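Local coordinates for protein CMP-sialic acid transporter 1 (Zea mays, PDB 6I1R) that probably carries CMP-sialic acid from the cytoplasm into the Golgi in exchange for CMP, as a membrane antiporter of the nucleotide-sugar transporter family, at residues L9-T14 and V263-M268; E42-S47 and L243-L248; V110-L115 and L172-G177; D189-Q194 and M254-N259. The protein carries 5 engineered substitutions. All coordinates share one frame; numbering follows the deposited sequence.

All four contacts join helices of one transporter bundle. Interaction 2 reaches the CMP itself: E42 and K45 belong to the nucleotide pocket. The others stand further back, with the side chains of T266, L175 and L191 about 12, 12 and 14 Å from the nucleotide. Interactions 1 and 2 touch, L13 CB meeting T246 CG2 at 3.5 Å. Interaction 1 also reaches interaction 3 through V263 CG1 and T112 OG1, 3.9 Å apart. Interactions 3 and 4 are linked by a probable hydrogen bond of 2.9 Å from N259 ND2 to G177 O. Interactions 2 and 4 share helix 234-256 but do not touch; their centres are 14 Å apart.

Interaction 1. Residues L9-T14 and V263-M268; sequences LLTILT and VYSTSM
T11 and S265 mark the close approach of helices 3-24 and 259-279, with CA atoms 4.9 Å apart. The polar contact comes first. T11 OG1 lies 3.2 Å from S265 O. It also has A7 O, one turn back on its own helix, as a partner for its one proton. S265 OG has V261 O and A7 O within reach, and its one proton can go to only one of them at a time. Both hydroxyls therefore gather around backbone carbonyls at the interface.

Apolar contacts lie beside this polar pair. T11 has OG1 beside its backbone N (chi1 -58°), and this puts CG2 anti to that N, where it lies 3.9 Å from M268 CB. L10 brings the branch end CD2 against S265 CB, also at 3.9 Å. Further along, the methyls of T14 and T266 face each other, CG2 to CG2, at a looser 4.4 Å. With an alanine at T11 both OG1 and CG2 are gone, which would probably open a gap beside M268 and cost the interface a polar group.

Within helix 3-24 the T14 hydroxyl turns back on its own backbone. T14 OG1 donates to L10 O at 2.7 Å, from a position 43° above the carbonyl plane. That oxygen also takes the bond from T14 N. On the facing helix T266 OG1 likewise bonds back, to K262 O.

The axes of the two short segments pass 8.1 Å apart at a crossing angle of -38°. Such a near approach through serine and threonine is typical of closely packed transmembrane helices, here within the bundle of a DMT-clan transporter.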
loop_
_atom_site.group_PDB
_atom_site.type_symbol
_atom_site.label_atom_id
_atom_site.label_comp_id
_atom_site.label_asym_id
_atom_site.label_seq_id
_atom_site.Cartn_x
_atom_site.Cartn_y
_atom_site.Cartn_z
ATOM N N LEU B 9 -29.435 3.873 -3.931
ATOM C CA LEU B 9 -28.848 2.744 -3.208
ATOM C C LEU B 9 -27.396 2.540 -3.656
ATOM O O LEU B 9 -26.531 2.244 -2.833
ATOM C CB LEU B 9 -29.692 1.490 -3.461
ATOM C CG LEU B 9 -29.236 0.220 -2.742
ATOM C CD1 LEU B 9 -29.245 0.408 -1.231
ATOM C CD2 LEU B 9 -30.106 -0.964 -3.136
ATOM N N LEU B 10 -27.137 2.698 -4.952
ATOM C CA LEU B 10 -25.773 2.606 -5.478
ATOM C C LEU B 10 -24.904 3.692 -4.831
ATOM O O LEU B 10 -23.762 3.432 -4.472
ATOM C CB LEU B 10 -25.796 2.748 -7.005
ATOM C CG LEU B 10 -24.435 2.718 -7.700
ATOM C CD1 LEU B 10 -23.663 1.457 -7.343
ATOM C CD2 LEU B 10 -24.596 2.831 -9.208
ATOM N N THR B 11 -25.453 4.896 -4.679
ATOM C CA THR B 11 -24.739 5.989 -4.014
ATOM C C THR B 11 -24.406 5.581 -2.574
ATOM O O THR B 11 -23.261 5.710 -2.141
ATOM C CB THR B 11 -25.547 7.293 -4.063
ATOM O OG1 THR B 11 -25.784 7.607 -5.435
ATOM C CG2 THR B 11 -24.850 8.454 -3.388
ATOM N N ILE B 12 -25.402 5.081 -1.846
ATOM C CA ILE B 12 -25.200 4.658 -0.460
ATOM C C ILE B 12 -24.097 3.591 -0.413
ATOM O O ILE B 12 -23.185 3.688 0.407
ATOM C CB ILE B 12 -26.519 4.159 0.172
ATOM C CG1 ILE B 12 -27.526 5.296 0.374
ATOM C CG2 ILE B 12 -26.258 3.410 1.472
ATOM C CD1 ILE B 12 -27.050 6.403 1.292
ATOM N N LEU B 13 -24.164 2.598 -1.296
ATOM C CA LEU B 13 -23.245 1.457 -1.216
ATOM C C LEU B 13 -21.889 1.794 -1.855
ATOM O O LEU B 13 -20.880 1.243 -1.431
ATOM C CB LEU B 13 -23.886 0.228 -1.871
ATOM C CG LEU B 13 -25.027 -0.423 -1.086
ATOM C CD1 LEU B 13 -25.593 -1.614 -1.842
ATOM C CD2 LEU B 13 -24.573 -0.849 0.302
ATOM N N THR B 14 -21.832 2.682 -2.847
ATOM C CA THR B 14 -20.534 3.054 -3.445
ATOM C C THR B 14 -19.675 3.786 -2.403
ATOM O O THR B 14 -18.446 3.693 -2.439
ATOM C CB THR B 14 -20.705 3.891 -4.722
ATOM O OG1 THR B 14 -21.389 3.104 -5.698
ATOM C CG2 THR B 14 -19.390 4.353 -5.312
ATOM N N VAL B 263 -23.001 7.663 -13.406
ATOM C CA VAL B 263 -21.924 8.608 -13.052
ATOM C C VAL B 263 -22.453 9.693 -12.103
ATOM O O VAL B 263 -21.658 10.306 -11.393
ATOM C CB VAL B 263 -21.239 9.224 -14.289
ATOM C CG1 VAL B 263 -20.527 8.169 -15.123
ATOM C CG2 VAL B 263 -22.193 10.036 -15.151
ATOM N N TYR B 264 -23.761 9.949 -12.079
ATOM C CA TYR B 264 -24.315 10.844 -11.055
ATOM C C TYR B 264 -24.285 10.134 -9.692
ATOM O O TYR B 264 -23.968 10.760 -8.685
ATOM C CB TYR B 264 -25.717 11.336 -11.434
ATOM C CG TYR B 264 -25.737 12.671 -12.138
ATOM C CD1 TYR B 264 -25.778 13.857 -11.422
ATOM C CD2 TYR B 264 -25.704 12.755 -13.520
ATOM C CE1 TYR B 264 -25.792 15.088 -12.058
ATOM C CE2 TYR B 264 -25.718 13.978 -14.174
ATOM C CZ TYR B 264 -25.761 15.149 -13.440
ATOM O OH TYR B 264 -25.772 16.354 -14.083
ATOM N N SER B 265 -24.588 8.836 -9.667
ATOM C CA SER B 265 -24.551 8.052 -8.422
ATOM C C SER B 265 -23.123 7.998 -7.867
ATOM O O SER B 265 -22.904 8.242 -6.680
ATOM C CB SER B 265 -25.097 6.660 -8.630
ATOM O OG SER B 265 -26.444 6.698 -9.073
ATOM N N THR B 266 -22.172 7.672 -8.742
ATOM C CA THR B 266 -20.753 7.544 -8.395
ATOM C C THR B 266 -20.215 8.877 -7.862
ATOM O O THR B 266 -19.472 8.909 -6.880
ATOM C CB THR B 266 -19.923 7.111 -9.612
ATOM O OG1 THR B 266 -20.781 6.470 -10.556
ATOM C CG2 THR B 266 -18.789 6.177 -9.253
ATOM N N SER B 267 -20.585 9.963 -8.535
ATOM C CA SER B 267 -20.124 11.301 -8.171
ATOM C C SER B 267 -20.659 11.687 -6.787
ATOM O O SER B 267 -19.904 12.158 -5.938
ATOM C CB SER B 267 -20.525 12.311 -9.217
ATOM O OG SER B 267 -19.887 12.040 -10.456
ATOM N N MET B 268 -21.954 11.465 -6.567
ATOM C CA MET B 268 -22.606 11.832 -5.304
ATOM C C MET B 268 -22.095 10.941 -4.164
ATOM O O MET B 268 -22.137 11.344 -2.999
ATOM C CB MET B 268 -24.130 11.696 -5.404
ATOM C CG MET B 268 -24.770 12.652 -6.394
ATOM S SD MET B 268 -24.346 14.384 -6.099
ATOM C CE MET B 268 -24.551 15.045 -7.752
#

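Interaction 2. Residues E42-S47 and L243-L248; sequences ELFKLS and LGSTGL. With C5P (cytidine-5'-monophosphate), chain D.
K45 fits as a knob into a hole on helix 234-256, among L243, G244, G247 and L248. The axes of the transmembrane segments 42-47 and 243-248 cross at -52°, 8.6 Å apart.

The tight part lies over the glycines. The F44 ring meets G244 obliquely, F44 CD2 being 3.5 Å from G244 CA. K45 runs beside the same residue, its CG 3.4 Å from G244 O. L248 closes this side with CD2 against CB and CG of K45. A side chain at G244 would run into the F44 ring, and one at G247 would meet the lysine amine.

The loose part lies toward the nucleotide, where water and ligand take over. The lysine chain bends at chi2 (140°) and chi3 (87°), carrying NZ past G247 CA toward the pocket. There K45 NZ forms a salt bridge with E42 OE2 at 3.2 Å, weak as a hydrogen bond. NZ also gives a hydrogen bond to a water, which in turn donates to G247 O at 3.1 Å. Its positive charge probably helps to offset both the carboxylate and the CMP phosphate. Without the long chain, as with an alanine here, E42 would probably lose its charge mate and a gap would open over the glycines.

The phosphate oxygen O3P stands 3.2 Å from E42 OE2 and 3.8 Å from K45 NZ.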
loop_
_atom_site.group_PDB
_atom_site.type_symbol
_atom_site.label_atom_id
_atom_site.label_comp_id
_atom_site.label_asym_id
_atom_site.label_seq_id
_atom_site.Cartn_x
_atom_site.Cartn_y
_atom_site.Cartn_z
ATOM N N GLU B 42 -15.871 -10.404 -8.766
ATOM C CA GLU B 42 -16.475 -10.891 -10.012
ATOM C C GLU B 42 -17.099 -12.272 -9.778
ATOM O O GLU B 42 -18.213 -12.537 -10.233
ATOM C CB GLU B 42 -15.440 -10.960 -11.138
ATOM C CG GLU B 42 -15.202 -9.632 -11.835
ATOM C CD GLU B 42 -16.386 -9.110 -12.630
ATOM O OE1 GLU B 42 -16.463 -9.406 -13.839
ATOM O OE2 GLU B 42 -17.228 -8.407 -12.035
ATOM N N LEU B 43 -16.379 -13.138 -9.068
ATOM C CA LEU B 43 -16.867 -14.490 -8.779
ATOM C C LEU B 43 -18.208 -14.401 -8.035
ATOM O O LEU B 43 -19.129 -15.168 -8.315
ATOM C CB LEU B 43 -15.817 -15.248 -7.956
ATOM C CG LEU B 43 -15.706 -16.744 -8.248
ATOM C CD1 LEU B 43 -15.140 -16.986 -9.640
ATOM C CD2 LEU B 43 -14.849 -17.437 -7.200
ATOM N N PHE B 44 -18.305 -13.451 -7.106
ATOM C CA PHE B 44 -19.539 -13.193 -6.354
ATOM C C PHE B 44 -20.672 -12.804 -7.315
ATOM O O PHE B 44 -21.783 -13.314 -7.192
ATOM C CB PHE B 44 -19.295 -12.109 -5.298
ATOM C CG PHE B 44 -20.517 -11.641 -4.549
ATOM C CD1 PHE B 44 -20.940 -12.290 -3.399
ATOM C CD2 PHE B 44 -21.235 -10.536 -4.982
ATOM C CE1 PHE B 44 -22.059 -11.852 -2.708
ATOM C CE2 PHE B 44 -22.354 -10.099 -4.290
ATOM C CZ PHE B 44 -22.764 -10.758 -3.153
ATOM N N LYS B 45 -20.391 -11.909 -8.262
ATOM C CA LYS B 45 -21.407 -11.424 -9.207
ATOM C C LYS B 45 -21.798 -12.542 -10.183
ATOM O O LYS B 45 -22.981 -12.706 -10.496
ATOM C CB LYS B 45 -20.894 -10.201 -9.973
ATOM C CG LYS B 45 -20.799 -8.923 -9.149
ATOM C CD LYS B 45 -19.570 -8.082 -9.439
ATOM C CE LYS B 45 -19.749 -7.102 -10.575
ATOM N NZ LYS B 45 -18.717 -6.037 -10.544
ATOM N N LEU B 46 -20.806 -13.289 -10.664
ATOM C CA LEU B 46 -21.043 -14.380 -11.613
ATOM C C LEU B 46 -21.923 -15.457 -10.968
ATOM O O LEU B 46 -22.827 -15.987 -11.616
ATOM C CB LEU B 46 -19.700 -14.972 -12.057
ATOM C CG LEU B 46 -19.778 -16.319 -12.776
ATOM C CD1 LEU B 46 -20.568 -16.202 -14.069
ATOM C CD2 LEU B 46 -18.388 -16.870 -13.046
ATOM N N SER B 47 -21.644 -15.788 -9.708
ATOM C CA SER B 47 -22.327 -16.897 -9.040
ATOM C C SER B 47 -23.689 -16.446 -8.490
ATOM O O SER B 47 -24.591 -17.272 -8.352
ATOM C CB SER B 47 -21.460 -17.504 -7.962
ATOM O OG SER B 47 -21.437 -16.695 -6.796
ATOM N N LEU B 243 -18.455 -4.705 -3.109
ATOM C CA LEU B 243 -18.009 -4.418 -4.479
ATOM C C LEU B 243 -18.819 -5.263 -5.473
ATOM O O LEU B 243 -19.103 -4.827 -6.593
ATOM C CB LEU B 243 -16.508 -4.712 -4.585
ATOM C CG LEU B 243 -15.846 -4.395 -5.926
ATOM C CD1 LEU B 243 -16.203 -2.996 -6.406
ATOM C CD2 LEU B 243 -14.336 -4.551 -5.828
ATOM N N GLY B 244 -19.178 -6.472 -5.055
ATOM C CA GLY B 244 -20.091 -7.309 -5.813
ATOM C C GLY B 244 -21.470 -6.680 -5.923
ATOM O O GLY B 244 -22.036 -6.592 -7.012
ATOM N N SER B 245 -21.998 -6.234 -4.784
ATOM C CA SER B 245 -23.327 -5.626 -4.715
ATOM C C SER B 245 -23.432 -4.465 -5.710
ATOM O O SER B 245 -24.260 -4.496 -6.620
ATOM C CB SER B 245 -23.639 -5.165 -3.314
ATOM O OG SER B 245 -23.595 -6.248 -2.398
ATOM N N THR B 246 -22.572 -3.464 -5.544
ATOM C CA THR B 246 -22.642 -2.247 -6.359
ATOM C C THR B 246 -22.531 -2.616 -7.845
ATOM O O THR B 246 -23.226 -2.037 -8.678
ATOM C CB THR B 246 -21.580 -1.224 -5.933
ATOM O OG1 THR B 246 -20.297 -1.850 -5.961
ATOM C CG2 THR B 246 -21.837 -0.653 -4.554
ATOM N N GLY B 247 -21.688 -3.598 -8.159
ATOM C CA GLY B 247 -21.487 -4.053 -9.534
ATOM C C GLY B 247 -22.745 -4.648 -10.153
ATOM O O GLY B 247 -22.940 -4.545 -11.365
ATOM N N LEU B 248 -23.590 -5.286 -9.343
ATOM C CA LEU B 248 -24.868 -5.823 -9.839
ATOM C C LEU B 248 -25.836 -4.667 -10.118
ATOM O O LEU B 248 -26.617 -4.718 -11.074
ATOM C CB LEU B 248 -25.464 -6.795 -8.813
ATOM C CG LEU B 248 -24.730 -8.126 -8.642
ATOM C CD1 LEU B 248 -25.352 -8.941 -7.518
ATOM C CD2 LEU B 248 -24.725 -8.925 -9.938
HETATM O O3P C5P D . -15.703 -5.730 -12.799
HETATM P P C5P D . -14.421 -5.182 -13.377
HETATM O O1P C5P D . -14.589 -3.903 -14.161
HETATM O O2P C5P D . -13.256 -5.174 -12.416
HETATM O "O5'" C5P D . -14.002 -6.268 -14.490
HETATM C "C5'" C5P D . -12.799 -7.021 -14.351
HETATM C "C4'" C5P D . -11.884 -6.737 -15.535
HETATM O "O4'" C5P D . -11.005 -5.655 -15.217
HETATM C "C3'" C5P D . -11.029 -7.950 -15.875
HETATM O "O3'" C5P D . -11.360 -8.423 -17.187
HETATM C "C2'" C5P D . -9.581 -7.492 -15.761
HETATM O "O2'" C5P D . -8.858 -7.626 -16.992
HETATM C "C1'" C5P D . -9.631 -6.027 -15.353
HETATM N N1 C5P D . -8.934 -5.846 -14.078
HETATM C C2 C5P D . -7.531 -5.975 -14.018
HETATM N N3 C5P D . -6.881 -5.809 -12.846
HETATM C C4 C5P D . -7.570 -5.518 -11.721
HETATM C C5 C5P D . -8.953 -5.388 -11.765
HETATM C C6 C5P D . -9.624 -5.558 -12.970
HETATM O O2 C5P D . -6.886 -6.245 -15.055
HETATM N N4 C5P D . -6.911 -5.353 -10.548
HETATM O O HOH W 1 -20.127 -4.828 -12.606
#

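Interaction 3. Residues V110-L115 and L172-G177; sequences VTTGIL and LSALAG
T111 meets A174 through its hydroxyl end: T111 OG1 lies 3.4 Å from A174 CB. A chi1 of 49° sets OG1 between the backbone N and the carbonyl carbon, on the side where that methyl lies. T111 OG1 has L107 O, its main partner, and A170 O of the facing helix within reach.

T112 comes next and is nearest to A174 along the backbone, the two CA atoms being 4.6 Å apart. The alanine methyl sits close to the backbone here, with A174 CB 3.4 Å from T112 N. T112 CG2 packs beside A174 CB at 3.5 Å. T112 OG1 has K108 O, its main partner, and I109 O of its own helix within reach.

One turn on, L115 reaches over with a single branch. Its CD1 touches A174 CB at 3.7 Å and L175 CB at 4.1 Å. L115 also meets V178, just beyond 172-177.

A174 CB is thus the shared point of contact, touching T111, T112 and L115. The axes of the short segments pass 8.3 Å apart at -47°.

The contact between 110-115 and 172-177 is mostly van der Waals packing. T112 offers its methyl and T111 its OG1 to A174 CB. Their hydroxyls have backbone carbonyls as partners, so buried polar groups fit into an apolar seam between transmembrane helices.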
loop_
_atom_site.group_PDB
_atom_site.type_symbol
_atom_site.label_atom_id
_atom_site.label_comp_id
_atom_site.label_asym_id
_atom_site.label_seq_id
_atom_site.Cartn_x
_atom_site.Cartn_y
_atom_site.Cartn_z
ATOM N N VAL B 110 -17.120 13.502 -18.519
ATOM C CA VAL B 110 -17.295 14.156 -19.827
ATOM C C VAL B 110 -17.085 13.129 -20.950
ATOM O O VAL B 110 -17.756 13.209 -21.980
ATOM C CB VAL B 110 -16.388 15.394 -19.999
ATOM C CG1 VAL B 110 -16.676 16.449 -18.942
ATOM C CG2 VAL B 110 -14.904 15.056 -20.015
ATOM N N THR B 111 -16.177 12.171 -20.758
ATOM C CA THR B 111 -15.935 11.143 -21.776
ATOM C C THR B 111 -17.140 10.195 -21.866
ATOM O O THR B 111 -17.474 9.761 -22.969
ATOM C CB THR B 111 -14.635 10.368 -21.527
ATOM O OG1 THR B 111 -14.615 9.940 -20.168
ATOM C CG2 THR B 111 -13.395 11.183 -21.825
ATOM N N THR B 112 -17.792 9.864 -20.745
ATOM C CA THR B 112 -19.043 9.090 -20.840
ATOM C C THR B 112 -20.082 9.949 -21.566
ATOM O O THR B 112 -20.752 9.473 -22.474
ATOM C CB THR B 112 -19.592 8.611 -19.486
ATOM O OG1 THR B 112 -19.878 9.738 -18.655
ATOM C CG2 THR B 112 -18.661 7.661 -18.766
ATOM N N GLY B 113 -20.177 11.216 -21.171
ATOM C CA GLY B 113 -21.047 12.172 -21.845
ATOM C C GLY B 113 -20.926 12.080 -23.357
ATOM O O GLY B 113 -21.914 11.850 -24.045
ATOM N N ILE B 114 -19.700 12.216 -23.859
ATOM C CA ILE B 114 -19.437 12.263 -25.306
ATOM C C ILE B 114 -19.803 10.915 -25.944
ATOM O O ILE B 114 -20.517 10.884 -26.942
ATOM C CB ILE B 114 -17.971 12.658 -25.585
ATOM C CG1 ILE B 114 -17.684 14.104 -25.165
ATOM C CG2 ILE B 114 -17.610 12.420 -27.046
ATOM C CD1 ILE B 114 -16.227 14.388 -24.887
ATOM N N LEU B 115 -19.318 9.815 -25.371
ATOM C CA LEU B 115 -19.535 8.481 -25.956
ATOM C C LEU B 115 -21.017 8.089 -25.864
ATOM O O LEU B 115 -21.511 7.345 -26.713
ATOM C CB LEU B 115 -18.639 7.459 -25.247
ATOM C CG LEU B 115 -17.178 7.446 -25.700
ATOM C CD1 LEU B 115 -16.295 6.744 -24.680
ATOM C CD2 LEU B 115 -17.035 6.792 -27.066
ATOM N N LEU B 172 -11.150 5.181 -22.039
ATOM C CA LEU B 172 -11.317 3.729 -21.932
ATOM C C LEU B 172 -12.359 3.410 -20.852
ATOM O O LEU B 172 -13.274 2.615 -21.082
ATOM C CB LEU B 172 -9.966 3.086 -21.603
ATOM C CG LEU B 172 -8.919 3.150 -22.715
ATOM C CD1 LEU B 172 -7.529 2.873 -22.167
ATOM C CD2 LEU B 172 -9.257 2.179 -23.837
ATOM N N SER B 173 -12.210 4.029 -19.683
ATOM C CA SER B 173 -13.171 3.869 -18.591
ATOM C C SER B 173 -14.595 4.074 -19.118
ATOM O O SER B 173 -15.467 3.225 -18.929
ATOM C CB SER B 173 -12.870 4.819 -17.459
ATOM O OG SER B 173 -13.897 4.778 -16.479
ATOM N N ALA B 174 -14.802 5.206 -19.785
ATOM C CA ALA B 174 -16.098 5.550 -20.366
ATOM C C ALA B 174 -16.511 4.496 -21.400
ATOM O O ALA B 174 -17.640 4.005 -21.369
ATOM C CB ALA B 174 -16.032 6.924 -20.986
ATOM N N LEU B 175 -15.593 4.155 -22.302
ATOM C CA LEU B 175 -15.881 3.206 -23.384
ATOM C C LEU B 175 -16.401 1.887 -22.798
ATOM O O LEU B 175 -17.365 1.319 -23.315
ATOM C CB LEU B 175 -14.612 2.985 -24.214
ATOM C CG LEU B 175 -14.738 1.996 -25.373
ATOM C CD1 LEU B 175 -15.802 2.444 -26.362
ATOM C CD2 LEU B 175 -13.401 1.814 -26.074
ATOM N N ALA B 176 -15.770 1.420 -21.722
ATOM C CA ALA B 176 -16.158 0.164 -21.072
ATOM C C ALA B 176 -17.625 0.234 -20.634
ATOM O O ALA B 176 -18.434 -0.622 -21.004
ATOM C CB ALA B 176 -15.253 -0.112 -19.894
ATOM N N GLY B 177 -17.948 1.259 -19.852
ATOM C CA GLY B 177 -19.302 1.462 -19.353
ATOM C C GLY B 177 -20.307 1.630 -20.479
ATOM O O GLY B 177 -21.375 1.019 -20.459
#

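Interaction 4. Residues D189-Q194 and M254-N259; sequences DSLYWQ and MKYSDN
L191 meets the Y256 ring at its edge: L191 CD2 lies near the ring plane, 4.2 Å from Y256 CE1. Y256 also meets the W252 ring, with planes at about 30°. A second edge contact is local to 189-194, where D189 OD2 lies in the plane of the W193 ring. That carboxylate oxygen bonds to T66 N. The third flat group is the Q194 amide. The K255 and Q194 side chains run roughly perpendicular, and NZ stands 37° above the amide's carbonyl plane. K255 NZ gives Q194 OE1 a hydrogen bond of 2.9 Å. On the amide's other end, NE2 bonds to M184 O, which probably fixes which way the amide is turned.

K255 carries most of the remaining contact. The K255 and L191 side chains lie alongside, pointing opposite ways, with K255 CB 3.9 Å from L191 CD1. Bends at chi2 and chi4 bring the amine to the start of helix 191-216. There K255 NZ donates to D189 O at 3.0 Å, again from above the carbonyl plane. S190 follows as N-cap residue, its hydroxyl bonded to E56.

The contact ties the end of helix 234-256 to the start of helix 191-216. Across it, the lysine is held by two neutral oxygens, one backbone and one amide. Their dipoles probably help to stabilise its positive charge, while the apolar part of the chain is packed on leucine.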
loop_
_atom_site.group_PDB
_atom_site.type_symbol
_atom_site.label_atom_id
_atom_site.label_comp_id
_atom_site.label_asym_id
_atom_site.label_seq_id
_atom_site.Cartn_x
_atom_site.Cartn_y
_atom_site.Cartn_z
ATOM N N ASP B 189 -32.903 -9.759 -23.655
ATOM C CA ASP B 189 -32.533 -10.967 -22.910
ATOM C C ASP B 189 -32.719 -10.724 -21.407
ATOM O O ASP B 189 -33.056 -9.617 -20.979
ATOM C CB ASP B 189 -31.095 -11.394 -23.233
ATOM C CG ASP B 189 -30.974 -12.362 -24.399
ATOM O OD1 ASP B 189 -31.865 -12.353 -25.272
ATOM O OD2 ASP B 189 -29.981 -13.114 -24.430
ATOM N N SER B 190 -32.500 -11.776 -20.620
ATOM C CA SER B 190 -32.604 -11.709 -19.164
ATOM C C SER B 190 -31.370 -11.013 -18.580
ATOM O O SER B 190 -30.242 -11.292 -18.985
ATOM C CB SER B 190 -32.774 -13.087 -18.574
ATOM O OG SER B 190 -32.964 -13.018 -17.169
ATOM N N LEU B 191 -31.597 -10.127 -17.613
ATOM C CA LEU B 191 -30.511 -9.426 -16.923
ATOM C C LEU B 191 -29.506 -10.446 -16.372
ATOM O O LEU B 191 -28.293 -10.248 -16.469
ATOM C CB LEU B 191 -31.104 -8.573 -15.794
ATOM C CG LEU B 191 -30.099 -7.778 -14.959
ATOM C CD1 LEU B 191 -29.301 -6.820 -15.832
ATOM C CD2 LEU B 191 -30.797 -7.018 -13.842
ATOM N N TYR B 192 -30.025 -11.537 -15.817
ATOM C CA TYR B 192 -29.209 -12.522 -15.111
ATOM C C TYR B 192 -28.379 -13.347 -16.105
ATOM O O TYR B 192 -27.298 -13.813 -15.754
ATOM C CB TYR B 192 -30.095 -13.415 -14.238
ATOM C CG TYR B 192 -30.992 -12.668 -13.283
ATOM C CD1 TYR B 192 -30.474 -11.735 -12.399
ATOM C CD2 TYR B 192 -32.360 -12.890 -13.260
ATOM C CE1 TYR B 192 -31.289 -11.042 -11.519
ATOM C CE2 TYR B 192 -33.189 -12.207 -12.386
ATOM C CZ TYR B 192 -32.652 -11.277 -11.512
ATOM O OH TYR B 192 -33.460 -10.597 -10.646
ATOM N N TRP B 193 -28.876 -13.533 -17.328
ATOM C CA TRP B 193 -28.117 -14.250 -18.364
ATOM C C TRP B 193 -27.062 -13.321 -18.980
ATOM O O TRP B 193 -25.983 -13.775 -19.367
ATOM C CB TRP B 193 -29.057 -14.839 -19.427
ATOM C CG TRP B 193 -28.367 -15.298 -20.677
ATOM C CD1 TRP B 193 -28.576 -14.828 -21.941
ATOM C CD2 TRP B 193 -27.349 -16.310 -20.791
ATOM N NE1 TRP B 193 -27.767 -15.479 -22.832
ATOM C CE2 TRP B 193 -27.000 -16.391 -22.157
ATOM C CE3 TRP B 193 -26.701 -17.153 -19.880
ATOM C CZ2 TRP B 193 -26.035 -17.281 -22.626
ATOM C CZ3 TRP B 193 -25.746 -18.031 -20.344
ATOM C CH2 TRP B 193 -25.420 -18.093 -21.700
ATOM N N GLN B 194 -27.373 -12.031 -19.073
ATOM C CA GLN B 194 -26.415 -11.050 -19.586
ATOM C C GLN B 194 -25.263 -10.917 -18.581
ATOM O O GLN B 194 -24.088 -10.931 -18.964
ATOM C CB GLN B 194 -27.123 -9.723 -19.872
ATOM C CG GLN B 194 -28.108 -9.811 -21.033
ATOM C CD GLN B 194 -28.856 -8.525 -21.283
ATOM O OE1 GLN B 194 -29.347 -7.876 -20.363
ATOM N NE2 GLN B 194 -28.969 -8.154 -22.549
ATOM N N MET B 254 -27.282 -0.388 -16.358
ATOM C CA MET B 254 -26.872 -0.566 -17.755
ATOM C C MET B 254 -28.064 -1.080 -18.574
ATOM O O MET B 254 -28.183 -0.757 -19.754
ATOM C CB MET B 254 -25.706 -1.552 -17.891
ATOM C CG MET B 254 -24.409 -1.092 -17.245
ATOM S SD MET B 254 -23.723 0.410 -17.981
ATOM C CE MET B 254 -24.472 1.661 -16.937
ATOM N N LYS B 255 -28.944 -1.861 -17.944
ATOM C CA LYS B 255 -30.096 -2.433 -18.640
ATOM C C LYS B 255 -31.271 -1.446 -18.602
ATOM O O LYS B 255 -31.714 -0.969 -19.649
ATOM C CB LYS B 255 -30.487 -3.783 -18.025
ATOM C CG LYS B 255 -30.934 -4.836 -19.030
ATOM C CD LYS B 255 -32.042 -5.746 -18.542
ATOM C CE LYS B 255 -32.174 -7.032 -19.330
ATOM N NZ LYS B 255 -31.969 -6.827 -20.785
ATOM N N TYR B 256 -31.755 -1.129 -17.402
ATOM C CA TYR B 256 -33.012 -0.390 -17.234
ATOM C C TYR B 256 -32.759 1.107 -17.006
ATOM O O TYR B 256 -33.684 1.833 -16.635
ATOM C CB TYR B 256 -33.812 -0.989 -16.075
ATOM C CG TYR B 256 -34.143 -2.448 -16.257
ATOM C CD1 TYR B 256 -33.261 -3.432 -15.844
ATOM C CD2 TYR B 256 -35.322 -2.847 -16.864
ATOM C CE1 TYR B 256 -33.550 -4.776 -16.009
ATOM C CE2 TYR B 256 -35.625 -4.188 -17.042
ATOM C CZ TYR B 256 -34.735 -5.157 -16.613
ATOM O OH TYR B 256 -35.018 -6.481 -16.785
ATOM N N SER B 257 -31.536 1.584 -17.221
ATOM C CA SER B 257 -31.262 3.009 -17.062
ATOM C C SER B 257 -30.180 3.439 -18.059
ATOM O O SER B 257 -30.219 3.017 -19.207
ATOM C CB SER B 257 -30.894 3.325 -15.638
ATOM O OG SER B 257 -30.943 4.724 -15.412
ATOM N N ASP B 258 -29.238 4.283 -17.636
ATOM C CA ASP B 258 -28.165 4.730 -18.519
ATOM C C ASP B 258 -26.920 5.081 -17.697
ATOM O O ASP B 258 -26.987 5.221 -16.476
ATOM C CB ASP B 258 -28.608 5.923 -19.370
ATOM C CG ASP B 258 -29.230 7.057 -18.575
ATOM O OD1 ASP B 258 -28.625 7.463 -17.563
ATOM O OD2 ASP B 258 -30.313 7.527 -18.979
ATOM N N ASN B 259 -25.807 5.249 -18.411
ATOM C CA ASN B 259 -24.491 5.551 -17.831
ATOM C C ASN B 259 -24.506 6.880 -17.069
ATOM O O ASN B 259 -23.748 7.050 -16.114
ATOM C CB ASN B 259 -23.395 5.623 -18.900
ATOM C CG ASN B 259 -22.485 4.416 -18.894
ATOM O OD1 ASN B 259 -21.649 4.268 -18.005
ATOM N ND2 ASN B 259 -22.632 3.557 -19.889
#